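PDB 3A79: toll-like receptor 6, Variable lymphocyte receptor B from Mus musculus, which probably recognises diacylated microbial lipopeptides as a partner of Toll-like receptor 2, here as part of its extracellular domain fused to a lymphocyte-receptor fragment. Local coordinates for residues 207-212 / 236-241; 213-218 / 243-248; 228-233 / 257-262. One frame throughout, in Å; residues are numbered along the deposited sequence.

In the fold
All three contacts lie in the Toll-like receptor 6 part of the fusion, within its leucine-rich-repeat solenoid. From the N terminus, residues 207-212 follow strand 198-203 and close a loop of 23 residues onto helix 235-246 (contact 1). The next residues, 213-218, begin strand 214-220 and pack against the end of the same helix (contact 2). Segment 228-233, at the end of strand 222-229, then pairs with 257-262 of strand 252-261 beyond that helix (contact 3). Every pair of contacts crosses along the chain and none nests. Contacts 1 and 2 touch through Phe241, whereas Phe209 N and Lys229 O, 3.1 Å apart, probably hydrogen-bond between contacts 1 and 3.

Contact 1: 207-212 / 236-241; sequences SLFSVQ and QRLMTF
Phe209 reaches from an extended loop to Leu238 and Phe241 of helix 235-246, inside the leucine-rich-repeat solenoid of the receptor part, where the loop after strand 198-203 packs on the helix that follows strand 222-229. CB itself does not point at the helix; with CG opposite the backbone N (chi1 165°) the ring is swung round to it. Along the near side of the ring, CD2 lies 4.0 Å from Leu238 CB, and CE2 settles over the helix backbone at Leu238 CA. At the far end, CZ meets two side chains. Leu238 CD1 sits over one face, 3.9 Å from the ring centroid, a CH-pi contact. The same CZ comes within 3.8 Å of Phe241 CG, presenting the ring edge to the face of Phe241; centroids 5.6 Å apart and planes at 72° define a T-shaped pair. The opposite face of Phe209 is occupied by Val211 N of its own loop, and Phe203 of strand 198-203 adds a further edge-to-face partner. A serine in place of Phe209 would probably leave Leu238 CD1 and the Phe241 face without their aromatic partner and open a gap between loop and helix. Val211 supports the same patch from beside it, its CG1 touching Phe241 CE1 at 3.6 Å. Polar groups lie toward the margin. There the bent chain of Arg237 brings one face of its guanidinium over Ser210 CA, while the loop is held from elsewhere by hydrogen bonds from Asn234 ND2 to Phe209 O and between Gln212 N and Tyr181 OH. Beside this, Gln212 OE1 stands obliquely to the guanidinium, 3.7 Å from Arg237 NE, with the amide and guanidinium planes 66° apart.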
loop_
_atom_site.group_PDB
_atom_site.type_symbol
_atom_site.label_atom_id
_atom_site.label_comp_id
_atom_site.label_asym_id
_atom_site.label_seq_id
_atom_site.Cartn_x
_atom_site.Cartn_y
_atom_site.Cartn_z
ATOM N N SER B 207 -6.844 -23.991 -26.620
ATOM C CA SER B 207 -6.872 -23.606 -28.018
ATOM C C SER B 207 -7.779 -22.425 -28.242
ATOM O O SER B 207 -8.538 -22.012 -27.358
ATOM C CB SER B 207 -7.326 -24.771 -28.902
ATOM O OG SER B 207 -8.467 -25.398 -28.350
ATOM N N LEU B 208 -7.677 -21.879 -29.443
ATOM C CA LEU B 208 -8.538 -20.803 -29.845
ATOM C C LEU B 208 -9.949 -21.360 -29.864
ATOM O O LEU B 208 -10.155 -22.515 -30.223
ATOM C CB LEU B 208 -8.092 -20.287 -31.207
ATOM C CG LEU B 208 -6.740 -19.575 -31.093
ATOM C CD1 LEU B 208 -6.204 -19.102 -32.433
ATOM C CD2 LEU B 208 -6.891 -18.396 -30.124
ATOM N N PHE B 209 -10.907 -20.556 -29.416
ATOM C CA PHE B 209 -12.305 -20.953 -29.404
ATOM C C PHE B 209 -12.757 -21.135 -30.836
ATOM O O PHE B 209 -12.647 -20.212 -31.645
ATOM C CB PHE B 209 -13.147 -19.867 -28.735
ATOM C CG PHE B 209 -14.625 -20.008 -28.973
ATOM C CD1 PHE B 209 -15.423 -20.712 -28.078
ATOM C CD2 PHE B 209 -15.221 -19.430 -30.085
ATOM C CE1 PHE B 209 -16.784 -20.840 -28.294
ATOM C CE2 PHE B 209 -16.577 -19.558 -30.304
ATOM C CZ PHE B 209 -17.361 -20.264 -29.408
ATOM N N SER B 210 -13.262 -22.319 -31.167
ATOM C CA SER B 210 -13.609 -22.576 -32.560
ATOM C C SER B 210 -14.907 -23.343 -32.721
ATOM O O SER B 210 -14.958 -24.332 -33.432
ATOM C CB SER B 210 -12.468 -23.303 -33.279
ATOM O OG SER B 210 -12.435 -24.677 -32.933
ATOM N N VAL B 211 -15.965 -22.888 -32.072
ATOM C CA VAL B 211 -17.236 -23.571 -32.226
ATOM C C VAL B 211 -18.144 -22.910 -33.269
ATOM O O VAL B 211 -18.392 -21.698 -33.232
ATOM C CB VAL B 211 -17.959 -23.733 -30.893
ATOM C CG1 VAL B 211 -19.253 -24.488 -31.094
ATOM C CG2 VAL B 211 -17.089 -24.481 -29.951
ATOM N N GLN B 212 -18.625 -23.735 -34.199
ATOM C CA GLN B 212 -19.508 -23.291 -35.265
ATOM C C GLN B 212 -20.922 -23.869 -35.149
ATOM O O GLN B 212 -21.745 -23.671 -36.030
ATOM C CB GLN B 212 -18.913 -23.655 -36.628
ATOM C CG GLN B 212 -17.899 -22.659 -37.179
ATOM C CD GLN B 212 -17.275 -23.128 -38.487
ATOM O OE1 GLN B 212 -16.056 -23.105 -38.643
ATOM N NE2 GLN B 212 -18.112 -23.566 -39.428
ATOM N N GLN B 236 -14.935 -12.764 -33.878
ATOM C CA GLN B 236 -16.276 -12.834 -34.453
ATOM C C GLN B 236 -16.909 -14.221 -34.346
ATOM O O GLN B 236 -18.120 -14.335 -34.152
ATOM C CB GLN B 236 -16.272 -12.354 -35.907
ATOM C CG GLN B 236 -17.623 -12.455 -36.613
ATOM C CD GLN B 236 -18.649 -11.432 -36.124
ATOM O OE1 GLN B 236 -18.380 -10.228 -36.091
ATOM N NE2 GLN B 236 -19.845 -11.910 -35.766
ATOM N N ARG B 237 -16.100 -15.268 -34.475
ATOM C CA ARG B 237 -16.589 -16.638 -34.274
ATOM C C ARG B 237 -17.391 -16.770 -32.975
ATOM O O ARG B 237 -18.466 -17.390 -32.966
ATOM C CB ARG B 237 -15.429 -17.634 -34.258
ATOM C CG ARG B 237 -15.789 -19.068 -34.634
ATOM C CD ARG B 237 -15.298 -19.408 -36.044
ATOM N NE ARG B 237 -14.690 -20.740 -36.101
ATOM C CZ ARG B 237 -13.377 -20.978 -36.113
ATOM N NH1 ARG B 237 -12.509 -19.969 -36.083
ATOM N NH2 ARG B 237 -12.931 -22.228 -36.163
ATOM N N LEU B 238 -16.864 -16.190 -31.889
ATOM C CA LEU B 238 -17.541 -16.204 -30.591
ATOM C C LEU B 238 -18.807 -15.366 -30.570
ATOM O O LEU B 238 -19.808 -15.773 -29.987
ATOM C CB LEU B 238 -16.629 -15.720 -29.464
ATOM C CG LEU B 238 -17.382 -15.651 -28.124
ATOM C CD1 LEU B 238 -17.845 -17.040 -27.707
ATOM C CD2 LEU B 238 -16.571 -15.021 -27.019
ATOM N N MET B 239 -18.755 -14.186 -31.183
ATOM C CA MET B 239 -19.917 -13.297 -31.224
ATOM C C MET B 239 -21.080 -13.915 -31.995
ATOM O O MET B 239 -22.242 -13.732 -31.630
ATOM C CB MET B 239 -19.543 -11.921 -31.789
ATOM C CG MET B 239 -19.001 -10.932 -30.740
ATOM S SD MET B 239 -18.257 -9.462 -31.480
ATOM C CE MET B 239 -19.681 -8.663 -32.226
ATOM N N THR B 240 -20.758 -14.655 -33.053
ATOM C CA THR B 240 -21.760 -15.386 -33.827
ATOM C C THR B 240 -22.381 -16.529 -33.024
ATOM O O THR B 240 -23.608 -16.724 -33.023
ATOM C CB THR B 240 -21.142 -16.011 -35.069
ATOM O OG1 THR B 240 -20.618 -14.984 -35.920
ATOM C CG2 THR B 240 -22.173 -16.809 -35.799
ATOM N N PHE B 241 -21.519 -17.301 -32.366
ATOM C CA PHE B 241 -21.970 -18.441 -31.592
ATOM C C PHE B 241 -22.897 -17.977 -30.475
ATOM O O PHE B 241 -23.849 -18.678 -30.111
ATOM C CB PHE B 241 -20.774 -19.214 -31.033
ATOM C CG PHE B 241 -21.142 -20.237 -29.992
ATOM C CD1 PHE B 241 -21.437 -21.542 -30.353
ATOM C CD2 PHE B 241 -21.189 -19.893 -28.646
ATOM C CE1 PHE B 241 -21.774 -22.488 -29.390
ATOM C CE2 PHE B 241 -21.532 -20.835 -27.679
ATOM C CZ PHE B 241 -21.824 -22.131 -28.049
#

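Contact 2: 213-218 / 243-248; sequences VNMSVN and SELTRG. With NAG (2-acetamido-2-deoxy-beta-D-glucopyranose), chain M; NAG (2-acetamido-2-deoxy-beta-D-glucopyranose), chain N.
Leu245 turns one methyl, CD2, onto strand 214-217, where it meets both Met215 and Val217. CD2 is 3.4 Å from Met215 CB and 3.5 Å from Val217 CG2, so a single branch touches two side chains two residues apart on the strand. The Leu245 torsions explain this: CG lies opposite the carbonyl carbon (chi1 -63°), which swings the branch toward the strand although its CB does not point directly there. Val217 points its CB at the helix and crosses Leu245 obliquely. Met215 behaves differently: CB does the touching, while its chain, bent at chi2, carries the sulfur away, with Ile193 of strand 190-196 among its neighbours. Leu199 and Leu201 of strand 198-203 also press on Leu245, placing it between two parts of the coil.

Glu244 is directed to the other side of the strand. Its CG, opposite the backbone N (chi1 -155°), lies 3.9 Å from Asn214 OD1, and the further bend at chi2 takes the carboxylate back along its own segment, where OE2 forms a salt bridge with Arg247 NH1 at 3.3 Å. This pair stays within its own segment; across the contact the Leu245 methyl packs on Met215 and Val217, and the Glu244 methylenes lie against Met215 O and Asn214 OD1.

The sugar lies on the Asn214 and Ser216 side. Asn214 ND2 is covalently joined to C1 of an N-acetylglucosamine, and Ser216 OG hydrogen-bonds O6 of that sugar at 2.9 Å; the donor could be either. Asn214, Met215 and Ser216 thus form an occupied Asn-X-Ser glycosylation sequon. The arrangement, with Leu245 and Val217 packed between strand and helix and the glycan carried on the Asn214 and Ser216 side, is that of a glycosylated flank of a leucine-rich-repeat solenoid, where a short strand packs on a helix.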
loop_
_atom_site.group_PDB
_atom_site.type_symbol
_atom_site.label_atom_id
_atom_site.label_comp_id
_atom_site.label_asym_id
_atom_site.label_seq_id
_atom_site.Cartn_x
_atom_site.Cartn_y
_atom_site.Cartn_z
ATOM N N VAL B 213 -21.198 -24.593 -34.074
ATOM C CA VAL B 213 -22.532 -25.114 -33.821
ATOM C C VAL B 213 -23.545 -23.989 -33.615
ATOM O O VAL B 213 -23.330 -23.077 -32.812
ATOM C CB VAL B 213 -22.544 -26.023 -32.566
ATOM C CG1 VAL B 213 -23.954 -26.219 -32.047
ATOM C CG2 VAL B 213 -21.884 -27.360 -32.862
ATOM N N ASN B 214 -24.651 -24.065 -34.352
ATOM C CA ASN B 214 -25.771 -23.137 -34.198
ATOM C C ASN B 214 -26.650 -23.573 -33.013
ATOM O O ASN B 214 -27.379 -24.562 -33.107
ATOM C CB ASN B 214 -26.574 -23.083 -35.510
ATOM C CG ASN B 214 -27.544 -21.897 -35.585
ATOM O OD1 ASN B 214 -27.511 -20.996 -34.751
ATOM N ND2 ASN B 214 -28.407 -21.899 -36.618
ATOM N N MET B 215 -26.572 -22.852 -31.895
ATOM C CA MET B 215 -27.314 -23.245 -30.695
ATOM C C MET B 215 -28.523 -22.394 -30.371
ATOM O O MET B 215 -28.391 -21.262 -29.920
ATOM C CB MET B 215 -26.406 -23.249 -29.471
ATOM C CG MET B 215 -25.324 -24.274 -29.543
ATOM S SD MET B 215 -24.924 -24.913 -27.927
ATOM C CE MET B 215 -23.657 -26.086 -28.403
ATOM N N SER B 216 -29.705 -22.959 -30.555
ATOM C CA SER B 216 -30.916 -22.267 -30.150
ATOM C C SER B 216 -31.291 -22.531 -28.688
ATOM O O SER B 216 -30.993 -23.589 -28.128
ATOM C CB SER B 216 -32.069 -22.639 -31.073
ATOM O OG SER B 216 -31.771 -22.238 -32.396
ATOM N N VAL B 217 -31.929 -21.544 -28.073
ATOM C CA VAL B 217 -32.546 -21.721 -26.775
ATOM C C VAL B 217 -33.818 -20.896 -26.751
ATOM O O VAL B 217 -33.866 -19.824 -27.341
ATOM C CB VAL B 217 -31.626 -21.253 -25.631
ATOM C CG1 VAL B 217 -32.355 -21.321 -24.297
ATOM C CG2 VAL B 217 -30.377 -22.101 -25.581
ATOM N N ASN B 218 -34.845 -21.393 -26.072
ATOM C CA ASN B 218 -36.061 -20.619 -25.871
ATOM C C ASN B 218 -36.009 -19.881 -24.538
ATOM O O ASN B 218 -35.794 -18.668 -24.484
ATOM C CB ASN B 218 -37.293 -21.526 -25.899
ATOM C CG ASN B 218 -36.980 -22.922 -26.402
ATOM O OD1 ASN B 218 -37.581 -23.396 -27.371
ATOM N ND2 ASN B 218 -36.035 -23.594 -25.742
ATOM N N SER B 243 -24.637 -15.129 -30.530
ATOM C CA SER B 243 -25.765 -14.405 -31.102
ATOM C C SER B 243 -27.105 -15.103 -30.909
ATOM O O SER B 243 -28.094 -14.453 -30.595
ATOM C CB SER B 243 -25.536 -14.127 -32.585
ATOM O OG SER B 243 -26.747 -13.719 -33.197
ATOM N N GLU B 244 -27.137 -16.419 -31.088
ATOM C CA GLU B 244 -28.397 -17.155 -31.034
ATOM C C GLU B 244 -28.788 -17.680 -29.639
ATOM O O GLU B 244 -29.965 -17.913 -29.368
ATOM C CB GLU B 244 -28.391 -18.282 -32.063
ATOM C CG GLU B 244 -29.778 -18.704 -32.527
ATOM C CD GLU B 244 -30.550 -17.571 -33.181
ATOM O OE1 GLU B 244 -29.932 -16.771 -33.925
ATOM O OE2 GLU B 244 -31.777 -17.486 -32.949
ATOM N N LEU B 245 -27.814 -17.870 -28.755
ATOM C CA LEU B 245 -28.122 -18.230 -27.373
ATOM C C LEU B 245 -28.608 -16.980 -26.653
ATOM O O LEU B 245 -29.221 -17.041 -25.592
ATOM C CB LEU B 245 -26.891 -18.806 -26.667
ATOM C CG LEU B 245 -26.323 -20.109 -27.236
ATOM C CD1 LEU B 245 -24.894 -20.332 -26.789
ATOM C CD2 LEU B 245 -27.176 -21.291 -26.840
ATOM N N THR B 246 -28.345 -15.838 -27.272
ATOM C CA THR B 246 -28.566 -14.546 -26.646
ATOM C C THR B 246 -29.788 -13.784 -27.160
ATOM O O THR B 246 -30.263 -12.853 -26.504
ATOM C CB THR B 246 -27.339 -13.680 -26.830
ATOM O OG1 THR B 246 -26.456 -13.900 -25.728
ATOM C CG2 THR B 246 -27.730 -12.218 -26.898
ATOM N N ARG B 247 -30.287 -14.162 -28.336
ATOM C CA ARG B 247 -31.530 -13.585 -28.838
ATOM C C ARG B 247 -32.547 -13.737 -27.719
ATOM O O ARG B 247 -32.589 -14.765 -27.035
ATOM C CB ARG B 247 -31.986 -14.261 -30.137
ATOM C CG ARG B 247 -31.259 -13.737 -31.387
ATOM C CD ARG B 247 -31.797 -14.328 -32.685
ATOM N NE ARG B 247 -33.241 -14.146 -32.805
ATOM C CZ ARG B 247 -33.975 -14.594 -33.821
ATOM N NH1 ARG B 247 -33.402 -15.256 -34.822
ATOM N NH2 ARG B 247 -35.284 -14.379 -33.837
ATOM N N GLY B 248 -33.346 -12.703 -27.509
ATOM C CA GLY B 248 -34.109 -12.621 -26.284
ATOM C C GLY B 248 -35.617 -12.799 -26.293
ATOM O O GLY B 248 -36.361 -11.989 -26.869
HETATM C C1 NAG M . -29.618 -21.127 -36.381
HETATM C C2 NAG M . -29.983 -20.343 -37.651
HETATM C C3 NAG M . -31.278 -19.565 -37.431
HETATM C C4 NAG M . -32.403 -20.527 -37.085
HETATM C C5 NAG M . -32.056 -21.459 -35.908
HETATM C C6 NAG M . -33.063 -22.632 -35.886
HETATM C C7 NAG M . -27.638 -19.490 -37.960
HETATM C C8 NAG M . -26.846 -20.406 -38.852
HETATM N N2 NAG M . -28.955 -19.441 -38.175
HETATM O O3 NAG M . -31.621 -18.836 -38.591
HETATM O O4 NAG M . -33.565 -19.767 -36.816
HETATM O O5 NAG M . -30.713 -21.957 -35.964
HETATM O O6 NAG M . -33.122 -23.401 -34.696
HETATM O O7 NAG M . -27.070 -18.808 -37.100
HETATM C C1 NAG N . -39.781 -24.339 -23.667
HETATM C C2 NAG N . -41.232 -24.091 -23.228
HETATM C C3 NAG N . -42.194 -24.813 -24.167
HETATM C C4 NAG N . -41.998 -24.310 -25.589
HETATM C C5 NAG N . -40.531 -24.385 -26.056
HETATM C C6 NAG N . -40.365 -23.510 -27.320
HETATM C C7 NAG N . -40.718 -24.545 -20.808
HETATM C C8 NAG N . -40.369 -23.273 -20.085
HETATM N N2 NAG N . -41.558 -24.431 -21.840
HETATM O O3 NAG N . -43.531 -24.596 -23.770
HETATM O O4 NAG N . -42.849 -25.051 -26.440
HETATM O O5 NAG N . -39.599 -23.981 -25.045
HETATM O O6 NAG N . -39.189 -23.713 -28.087
HETATM O O7 NAG N . -40.262 -25.628 -20.427
#

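Contact 3: 228-233 / 257-262; sequences IKLNDE and QHIETT. With NAG (2-acetamido-2-deoxy-beta-D-glucopyranose), chain F.
Ile228 and Ile259 lie side by side, pointing the same way, with Ile228 CB 3.8 Å from Ile259 CG2. Lys229 and Glu260 repeat this on the other side of the strands. The Lys229 chain is extended throughout, CG opposite the backbone N (chi1 179°), and Glu260 is likewise extended, so the two run alongside each other. Lys229 CE approaches Glu260 OE1 at 3.4 Å; the charged ends, Lys229 NZ and Glu260 OE2, stay 4.4 Å apart, longer than a salt bridge, but their opposite charges probably still attract.

The backbones run in parallel. Glu260 N bonds Ile228 O at 2.8 Å, and Leu230 N bonds Glu260 O at 2.8 Å, the latter almost straight at 173°, so Glu260 is gripped through both its N and O. Further on, the Thr262 hydroxyl donates to Asp232 OD1 at 3.1 Å, arriving from above the carboxylate plane, 49° out of it, with the two side chains at about a right angle. At the other end, His258 CD2 packs on C2 of an N-acetylglucosamine, 3.5 Å away.

Ile228 and Ile259 each occupy the place of the asparagine in the LxxLxLxxN leucine-rich-repeat consensus, consistent with the irregular central repeats of the TLR2 subfamily; the parallel pairing itself is the strand-to-strand stacking of successive turns in such a solenoid.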
loop_
_atom_site.group_PDB
_atom_site.type_symbol
_atom_site.label_atom_id
_atom_site.label_comp_id
_atom_site.label_asym_id
_atom_site.label_seq_id
_atom_site.Cartn_x
_atom_site.Cartn_y
_atom_site.Cartn_z
ATOM N N ILE B 228 -12.554 -19.542 -22.809
ATOM C CA ILE B 228 -12.694 -18.762 -24.026
ATOM C C ILE B 228 -11.385 -18.064 -24.353
ATOM O O ILE B 228 -10.990 -17.124 -23.663
ATOM C CB ILE B 228 -13.772 -17.694 -23.849
ATOM C CG1 ILE B 228 -15.021 -18.317 -23.238
ATOM C CG2 ILE B 228 -14.077 -17.003 -25.189
ATOM C CD1 ILE B 228 -16.010 -17.302 -22.748
ATOM N N LYS B 229 -10.716 -18.519 -25.408
ATOM C CA LYS B 229 -9.454 -17.919 -25.834
ATOM C C LYS B 229 -9.616 -17.251 -27.192
ATOM O O LYS B 229 -9.871 -17.924 -28.190
ATOM C CB LYS B 229 -8.371 -18.988 -25.919
ATOM C CG LYS B 229 -7.009 -18.498 -26.380
ATOM C CD LYS B 229 -6.050 -19.681 -26.479
ATOM C CE LYS B 229 -4.593 -19.269 -26.621
ATOM N NZ LYS B 229 -3.695 -20.369 -26.147
ATOM N N LEU B 230 -9.459 -15.931 -27.234
ATOM C CA LEU B 230 -9.695 -15.176 -28.459
ATOM C C LEU B 230 -8.542 -14.265 -28.826
ATOM O O LEU B 230 -7.951 -13.620 -27.966
ATOM C CB LEU B 230 -10.946 -14.313 -28.312
ATOM C CG LEU B 230 -12.147 -14.990 -27.671
ATOM C CD1 LEU B 230 -13.096 -13.957 -27.095
ATOM C CD2 LEU B 230 -12.836 -15.867 -28.700
ATOM N N ASN B 231 -8.221 -14.223 -30.110
ATOM C CA ASN B 231 -7.506 -13.082 -30.661
ATOM C C ASN B 231 -8.468 -12.285 -31.536
ATOM O O ASN B 231 -9.682 -12.372 -31.358
ATOM C CB ASN B 231 -6.243 -13.501 -31.421
ATOM C CG ASN B 231 -6.404 -14.812 -32.146
ATOM O OD1 ASN B 231 -7.284 -14.954 -32.987
ATOM N ND2 ASN B 231 -5.542 -15.773 -31.836
ATOM N N ASP B 232 -7.949 -11.499 -32.468
ATOM C CA ASP B 232 -8.842 -10.717 -33.319
ATOM C C ASP B 232 -9.400 -11.576 -34.453
ATOM O O ASP B 232 -10.507 -11.329 -34.941
ATOM C CB ASP B 232 -8.122 -9.494 -33.870
ATOM C CG ASP B 232 -7.374 -8.732 -32.794
ATOM O OD1 ASP B 232 -7.974 -8.479 -31.727
ATOM O OD2 ASP B 232 -6.193 -8.391 -33.013
ATOM N N GLU B 233 -8.638 -12.602 -34.836
ATOM C CA GLU B 233 -8.979 -13.488 -35.950
ATOM C C GLU B 233 -10.148 -14.443 -35.680
ATOM O O GLU B 233 -10.749 -14.965 -36.620
ATOM C CB GLU B 233 -7.752 -14.292 -36.391
ATOM C CG GLU B 233 -6.677 -13.466 -37.090
ATOM C CD GLU B 233 -5.794 -14.306 -38.014
ATOM O OE1 GLU B 233 -5.632 -15.516 -37.745
ATOM O OE2 GLU B 233 -5.268 -13.756 -39.010
ATOM N N GLN B 257 -16.156 -17.176 -18.158
ATOM C CA GLN B 257 -15.114 -17.666 -17.236
ATOM C C GLN B 257 -13.845 -18.050 -17.966
ATOM O O GLN B 257 -13.887 -18.738 -18.983
ATOM C CB GLN B 257 -15.591 -18.886 -16.462
ATOM C CG GLN B 257 -15.851 -18.654 -15.007
ATOM C CD GLN B 257 -16.328 -19.916 -14.315
ATOM O OE1 GLN B 257 -17.480 -20.000 -13.890
ATOM N NE2 GLN B 257 -15.446 -20.915 -14.210
ATOM N N HIS B 258 -12.709 -17.610 -17.447
ATOM C CA HIS B 258 -11.429 -17.920 -18.075
ATOM C C HIS B 258 -11.239 -17.402 -19.512
ATOM O O HIS B 258 -10.685 -18.101 -20.356
ATOM C CB HIS B 258 -11.211 -19.422 -18.008
ATOM C CG HIS B 258 -11.604 -20.007 -16.689
ATOM N ND1 HIS B 258 -12.627 -20.921 -16.552
ATOM C CD2 HIS B 258 -11.136 -19.776 -15.441
ATOM C CE1 HIS B 258 -12.761 -21.241 -15.279
ATOM N NE2 HIS B 258 -11.869 -20.561 -14.584
ATOM N N ILE B 259 -11.672 -16.169 -19.774
ATOM C CA ILE B 259 -11.516 -15.543 -21.088
ATOM C C ILE B 259 -10.156 -14.889 -21.219
ATOM O O ILE B 259 -9.849 -13.946 -20.502
ATOM C CB ILE B 259 -12.533 -14.411 -21.304
ATOM C CG1 ILE B 259 -13.801 -14.671 -20.509
ATOM C CG2 ILE B 259 -12.837 -14.212 -22.767
ATOM C CD1 ILE B 259 -13.681 -14.254 -19.073
ATOM N N GLU B 260 -9.340 -15.383 -22.135
ATOM C CA GLU B 260 -8.128 -14.680 -22.506
ATOM C C GLU B 260 -8.403 -14.051 -23.839
ATOM O O GLU B 260 -8.738 -14.747 -24.792
ATOM C CB GLU B 260 -6.964 -15.640 -22.665
ATOM C CG GLU B 260 -5.911 -15.102 -23.607
ATOM C CD GLU B 260 -5.003 -16.182 -24.143
ATOM O OE1 GLU B 260 -4.627 -16.098 -25.340
ATOM O OE2 GLU B 260 -4.678 -17.110 -23.368
ATOM N N THR B 261 -8.267 -12.737 -23.922
ATOM C CA THR B 261 -8.728 -12.037 -25.112
ATOM C C THR B 261 -7.928 -10.775 -25.376
ATOM O O THR B 261 -7.345 -10.206 -24.468
ATOM C CB THR B 261 -10.241 -11.688 -24.999
ATOM O OG1 THR B 261 -10.499 -10.459 -25.666
ATOM C CG2 THR B 261 -10.643 -11.497 -23.557
ATOM N N THR B 262 -7.886 -10.355 -26.630
ATOM C CA THR B 262 -7.404 -9.025 -26.978
ATOM C C THR B 262 -8.193 -7.940 -26.252
ATOM O O THR B 262 -9.297 -8.180 -25.772
ATOM C CB THR B 262 -7.557 -8.779 -28.487
ATOM O OG1 THR B 262 -6.567 -9.535 -29.178
ATOM C CG2 THR B 262 -7.355 -7.320 -28.824
HETATM C C1 NAG F . -7.715 -18.512 -15.715
HETATM C C2 NAG F . -7.625 -19.828 -14.931
HETATM C C3 NAG F . -6.614 -20.829 -15.471
HETATM C C4 NAG F . -6.458 -20.809 -16.994
HETATM C C5 NAG F . -6.619 -19.433 -17.637
HETATM C C6 NAG F . -6.772 -19.600 -19.147
HETATM C C7 NAG F . -8.147 -19.863 -12.524
HETATM C C8 NAG F . -8.156 -18.893 -11.381
HETATM N N2 NAG F . -7.301 -19.586 -13.532
HETATM O O3 NAG F . -7.058 -22.110 -15.079
HETATM O O4 NAG F . -5.193 -21.354 -17.333
HETATM O O5 NAG F . -7.729 -18.728 -17.116
HETATM O O6 NAG F . -6.894 -18.348 -19.788
HETATM O O7 NAG F . -8.897 -20.843 -12.479
#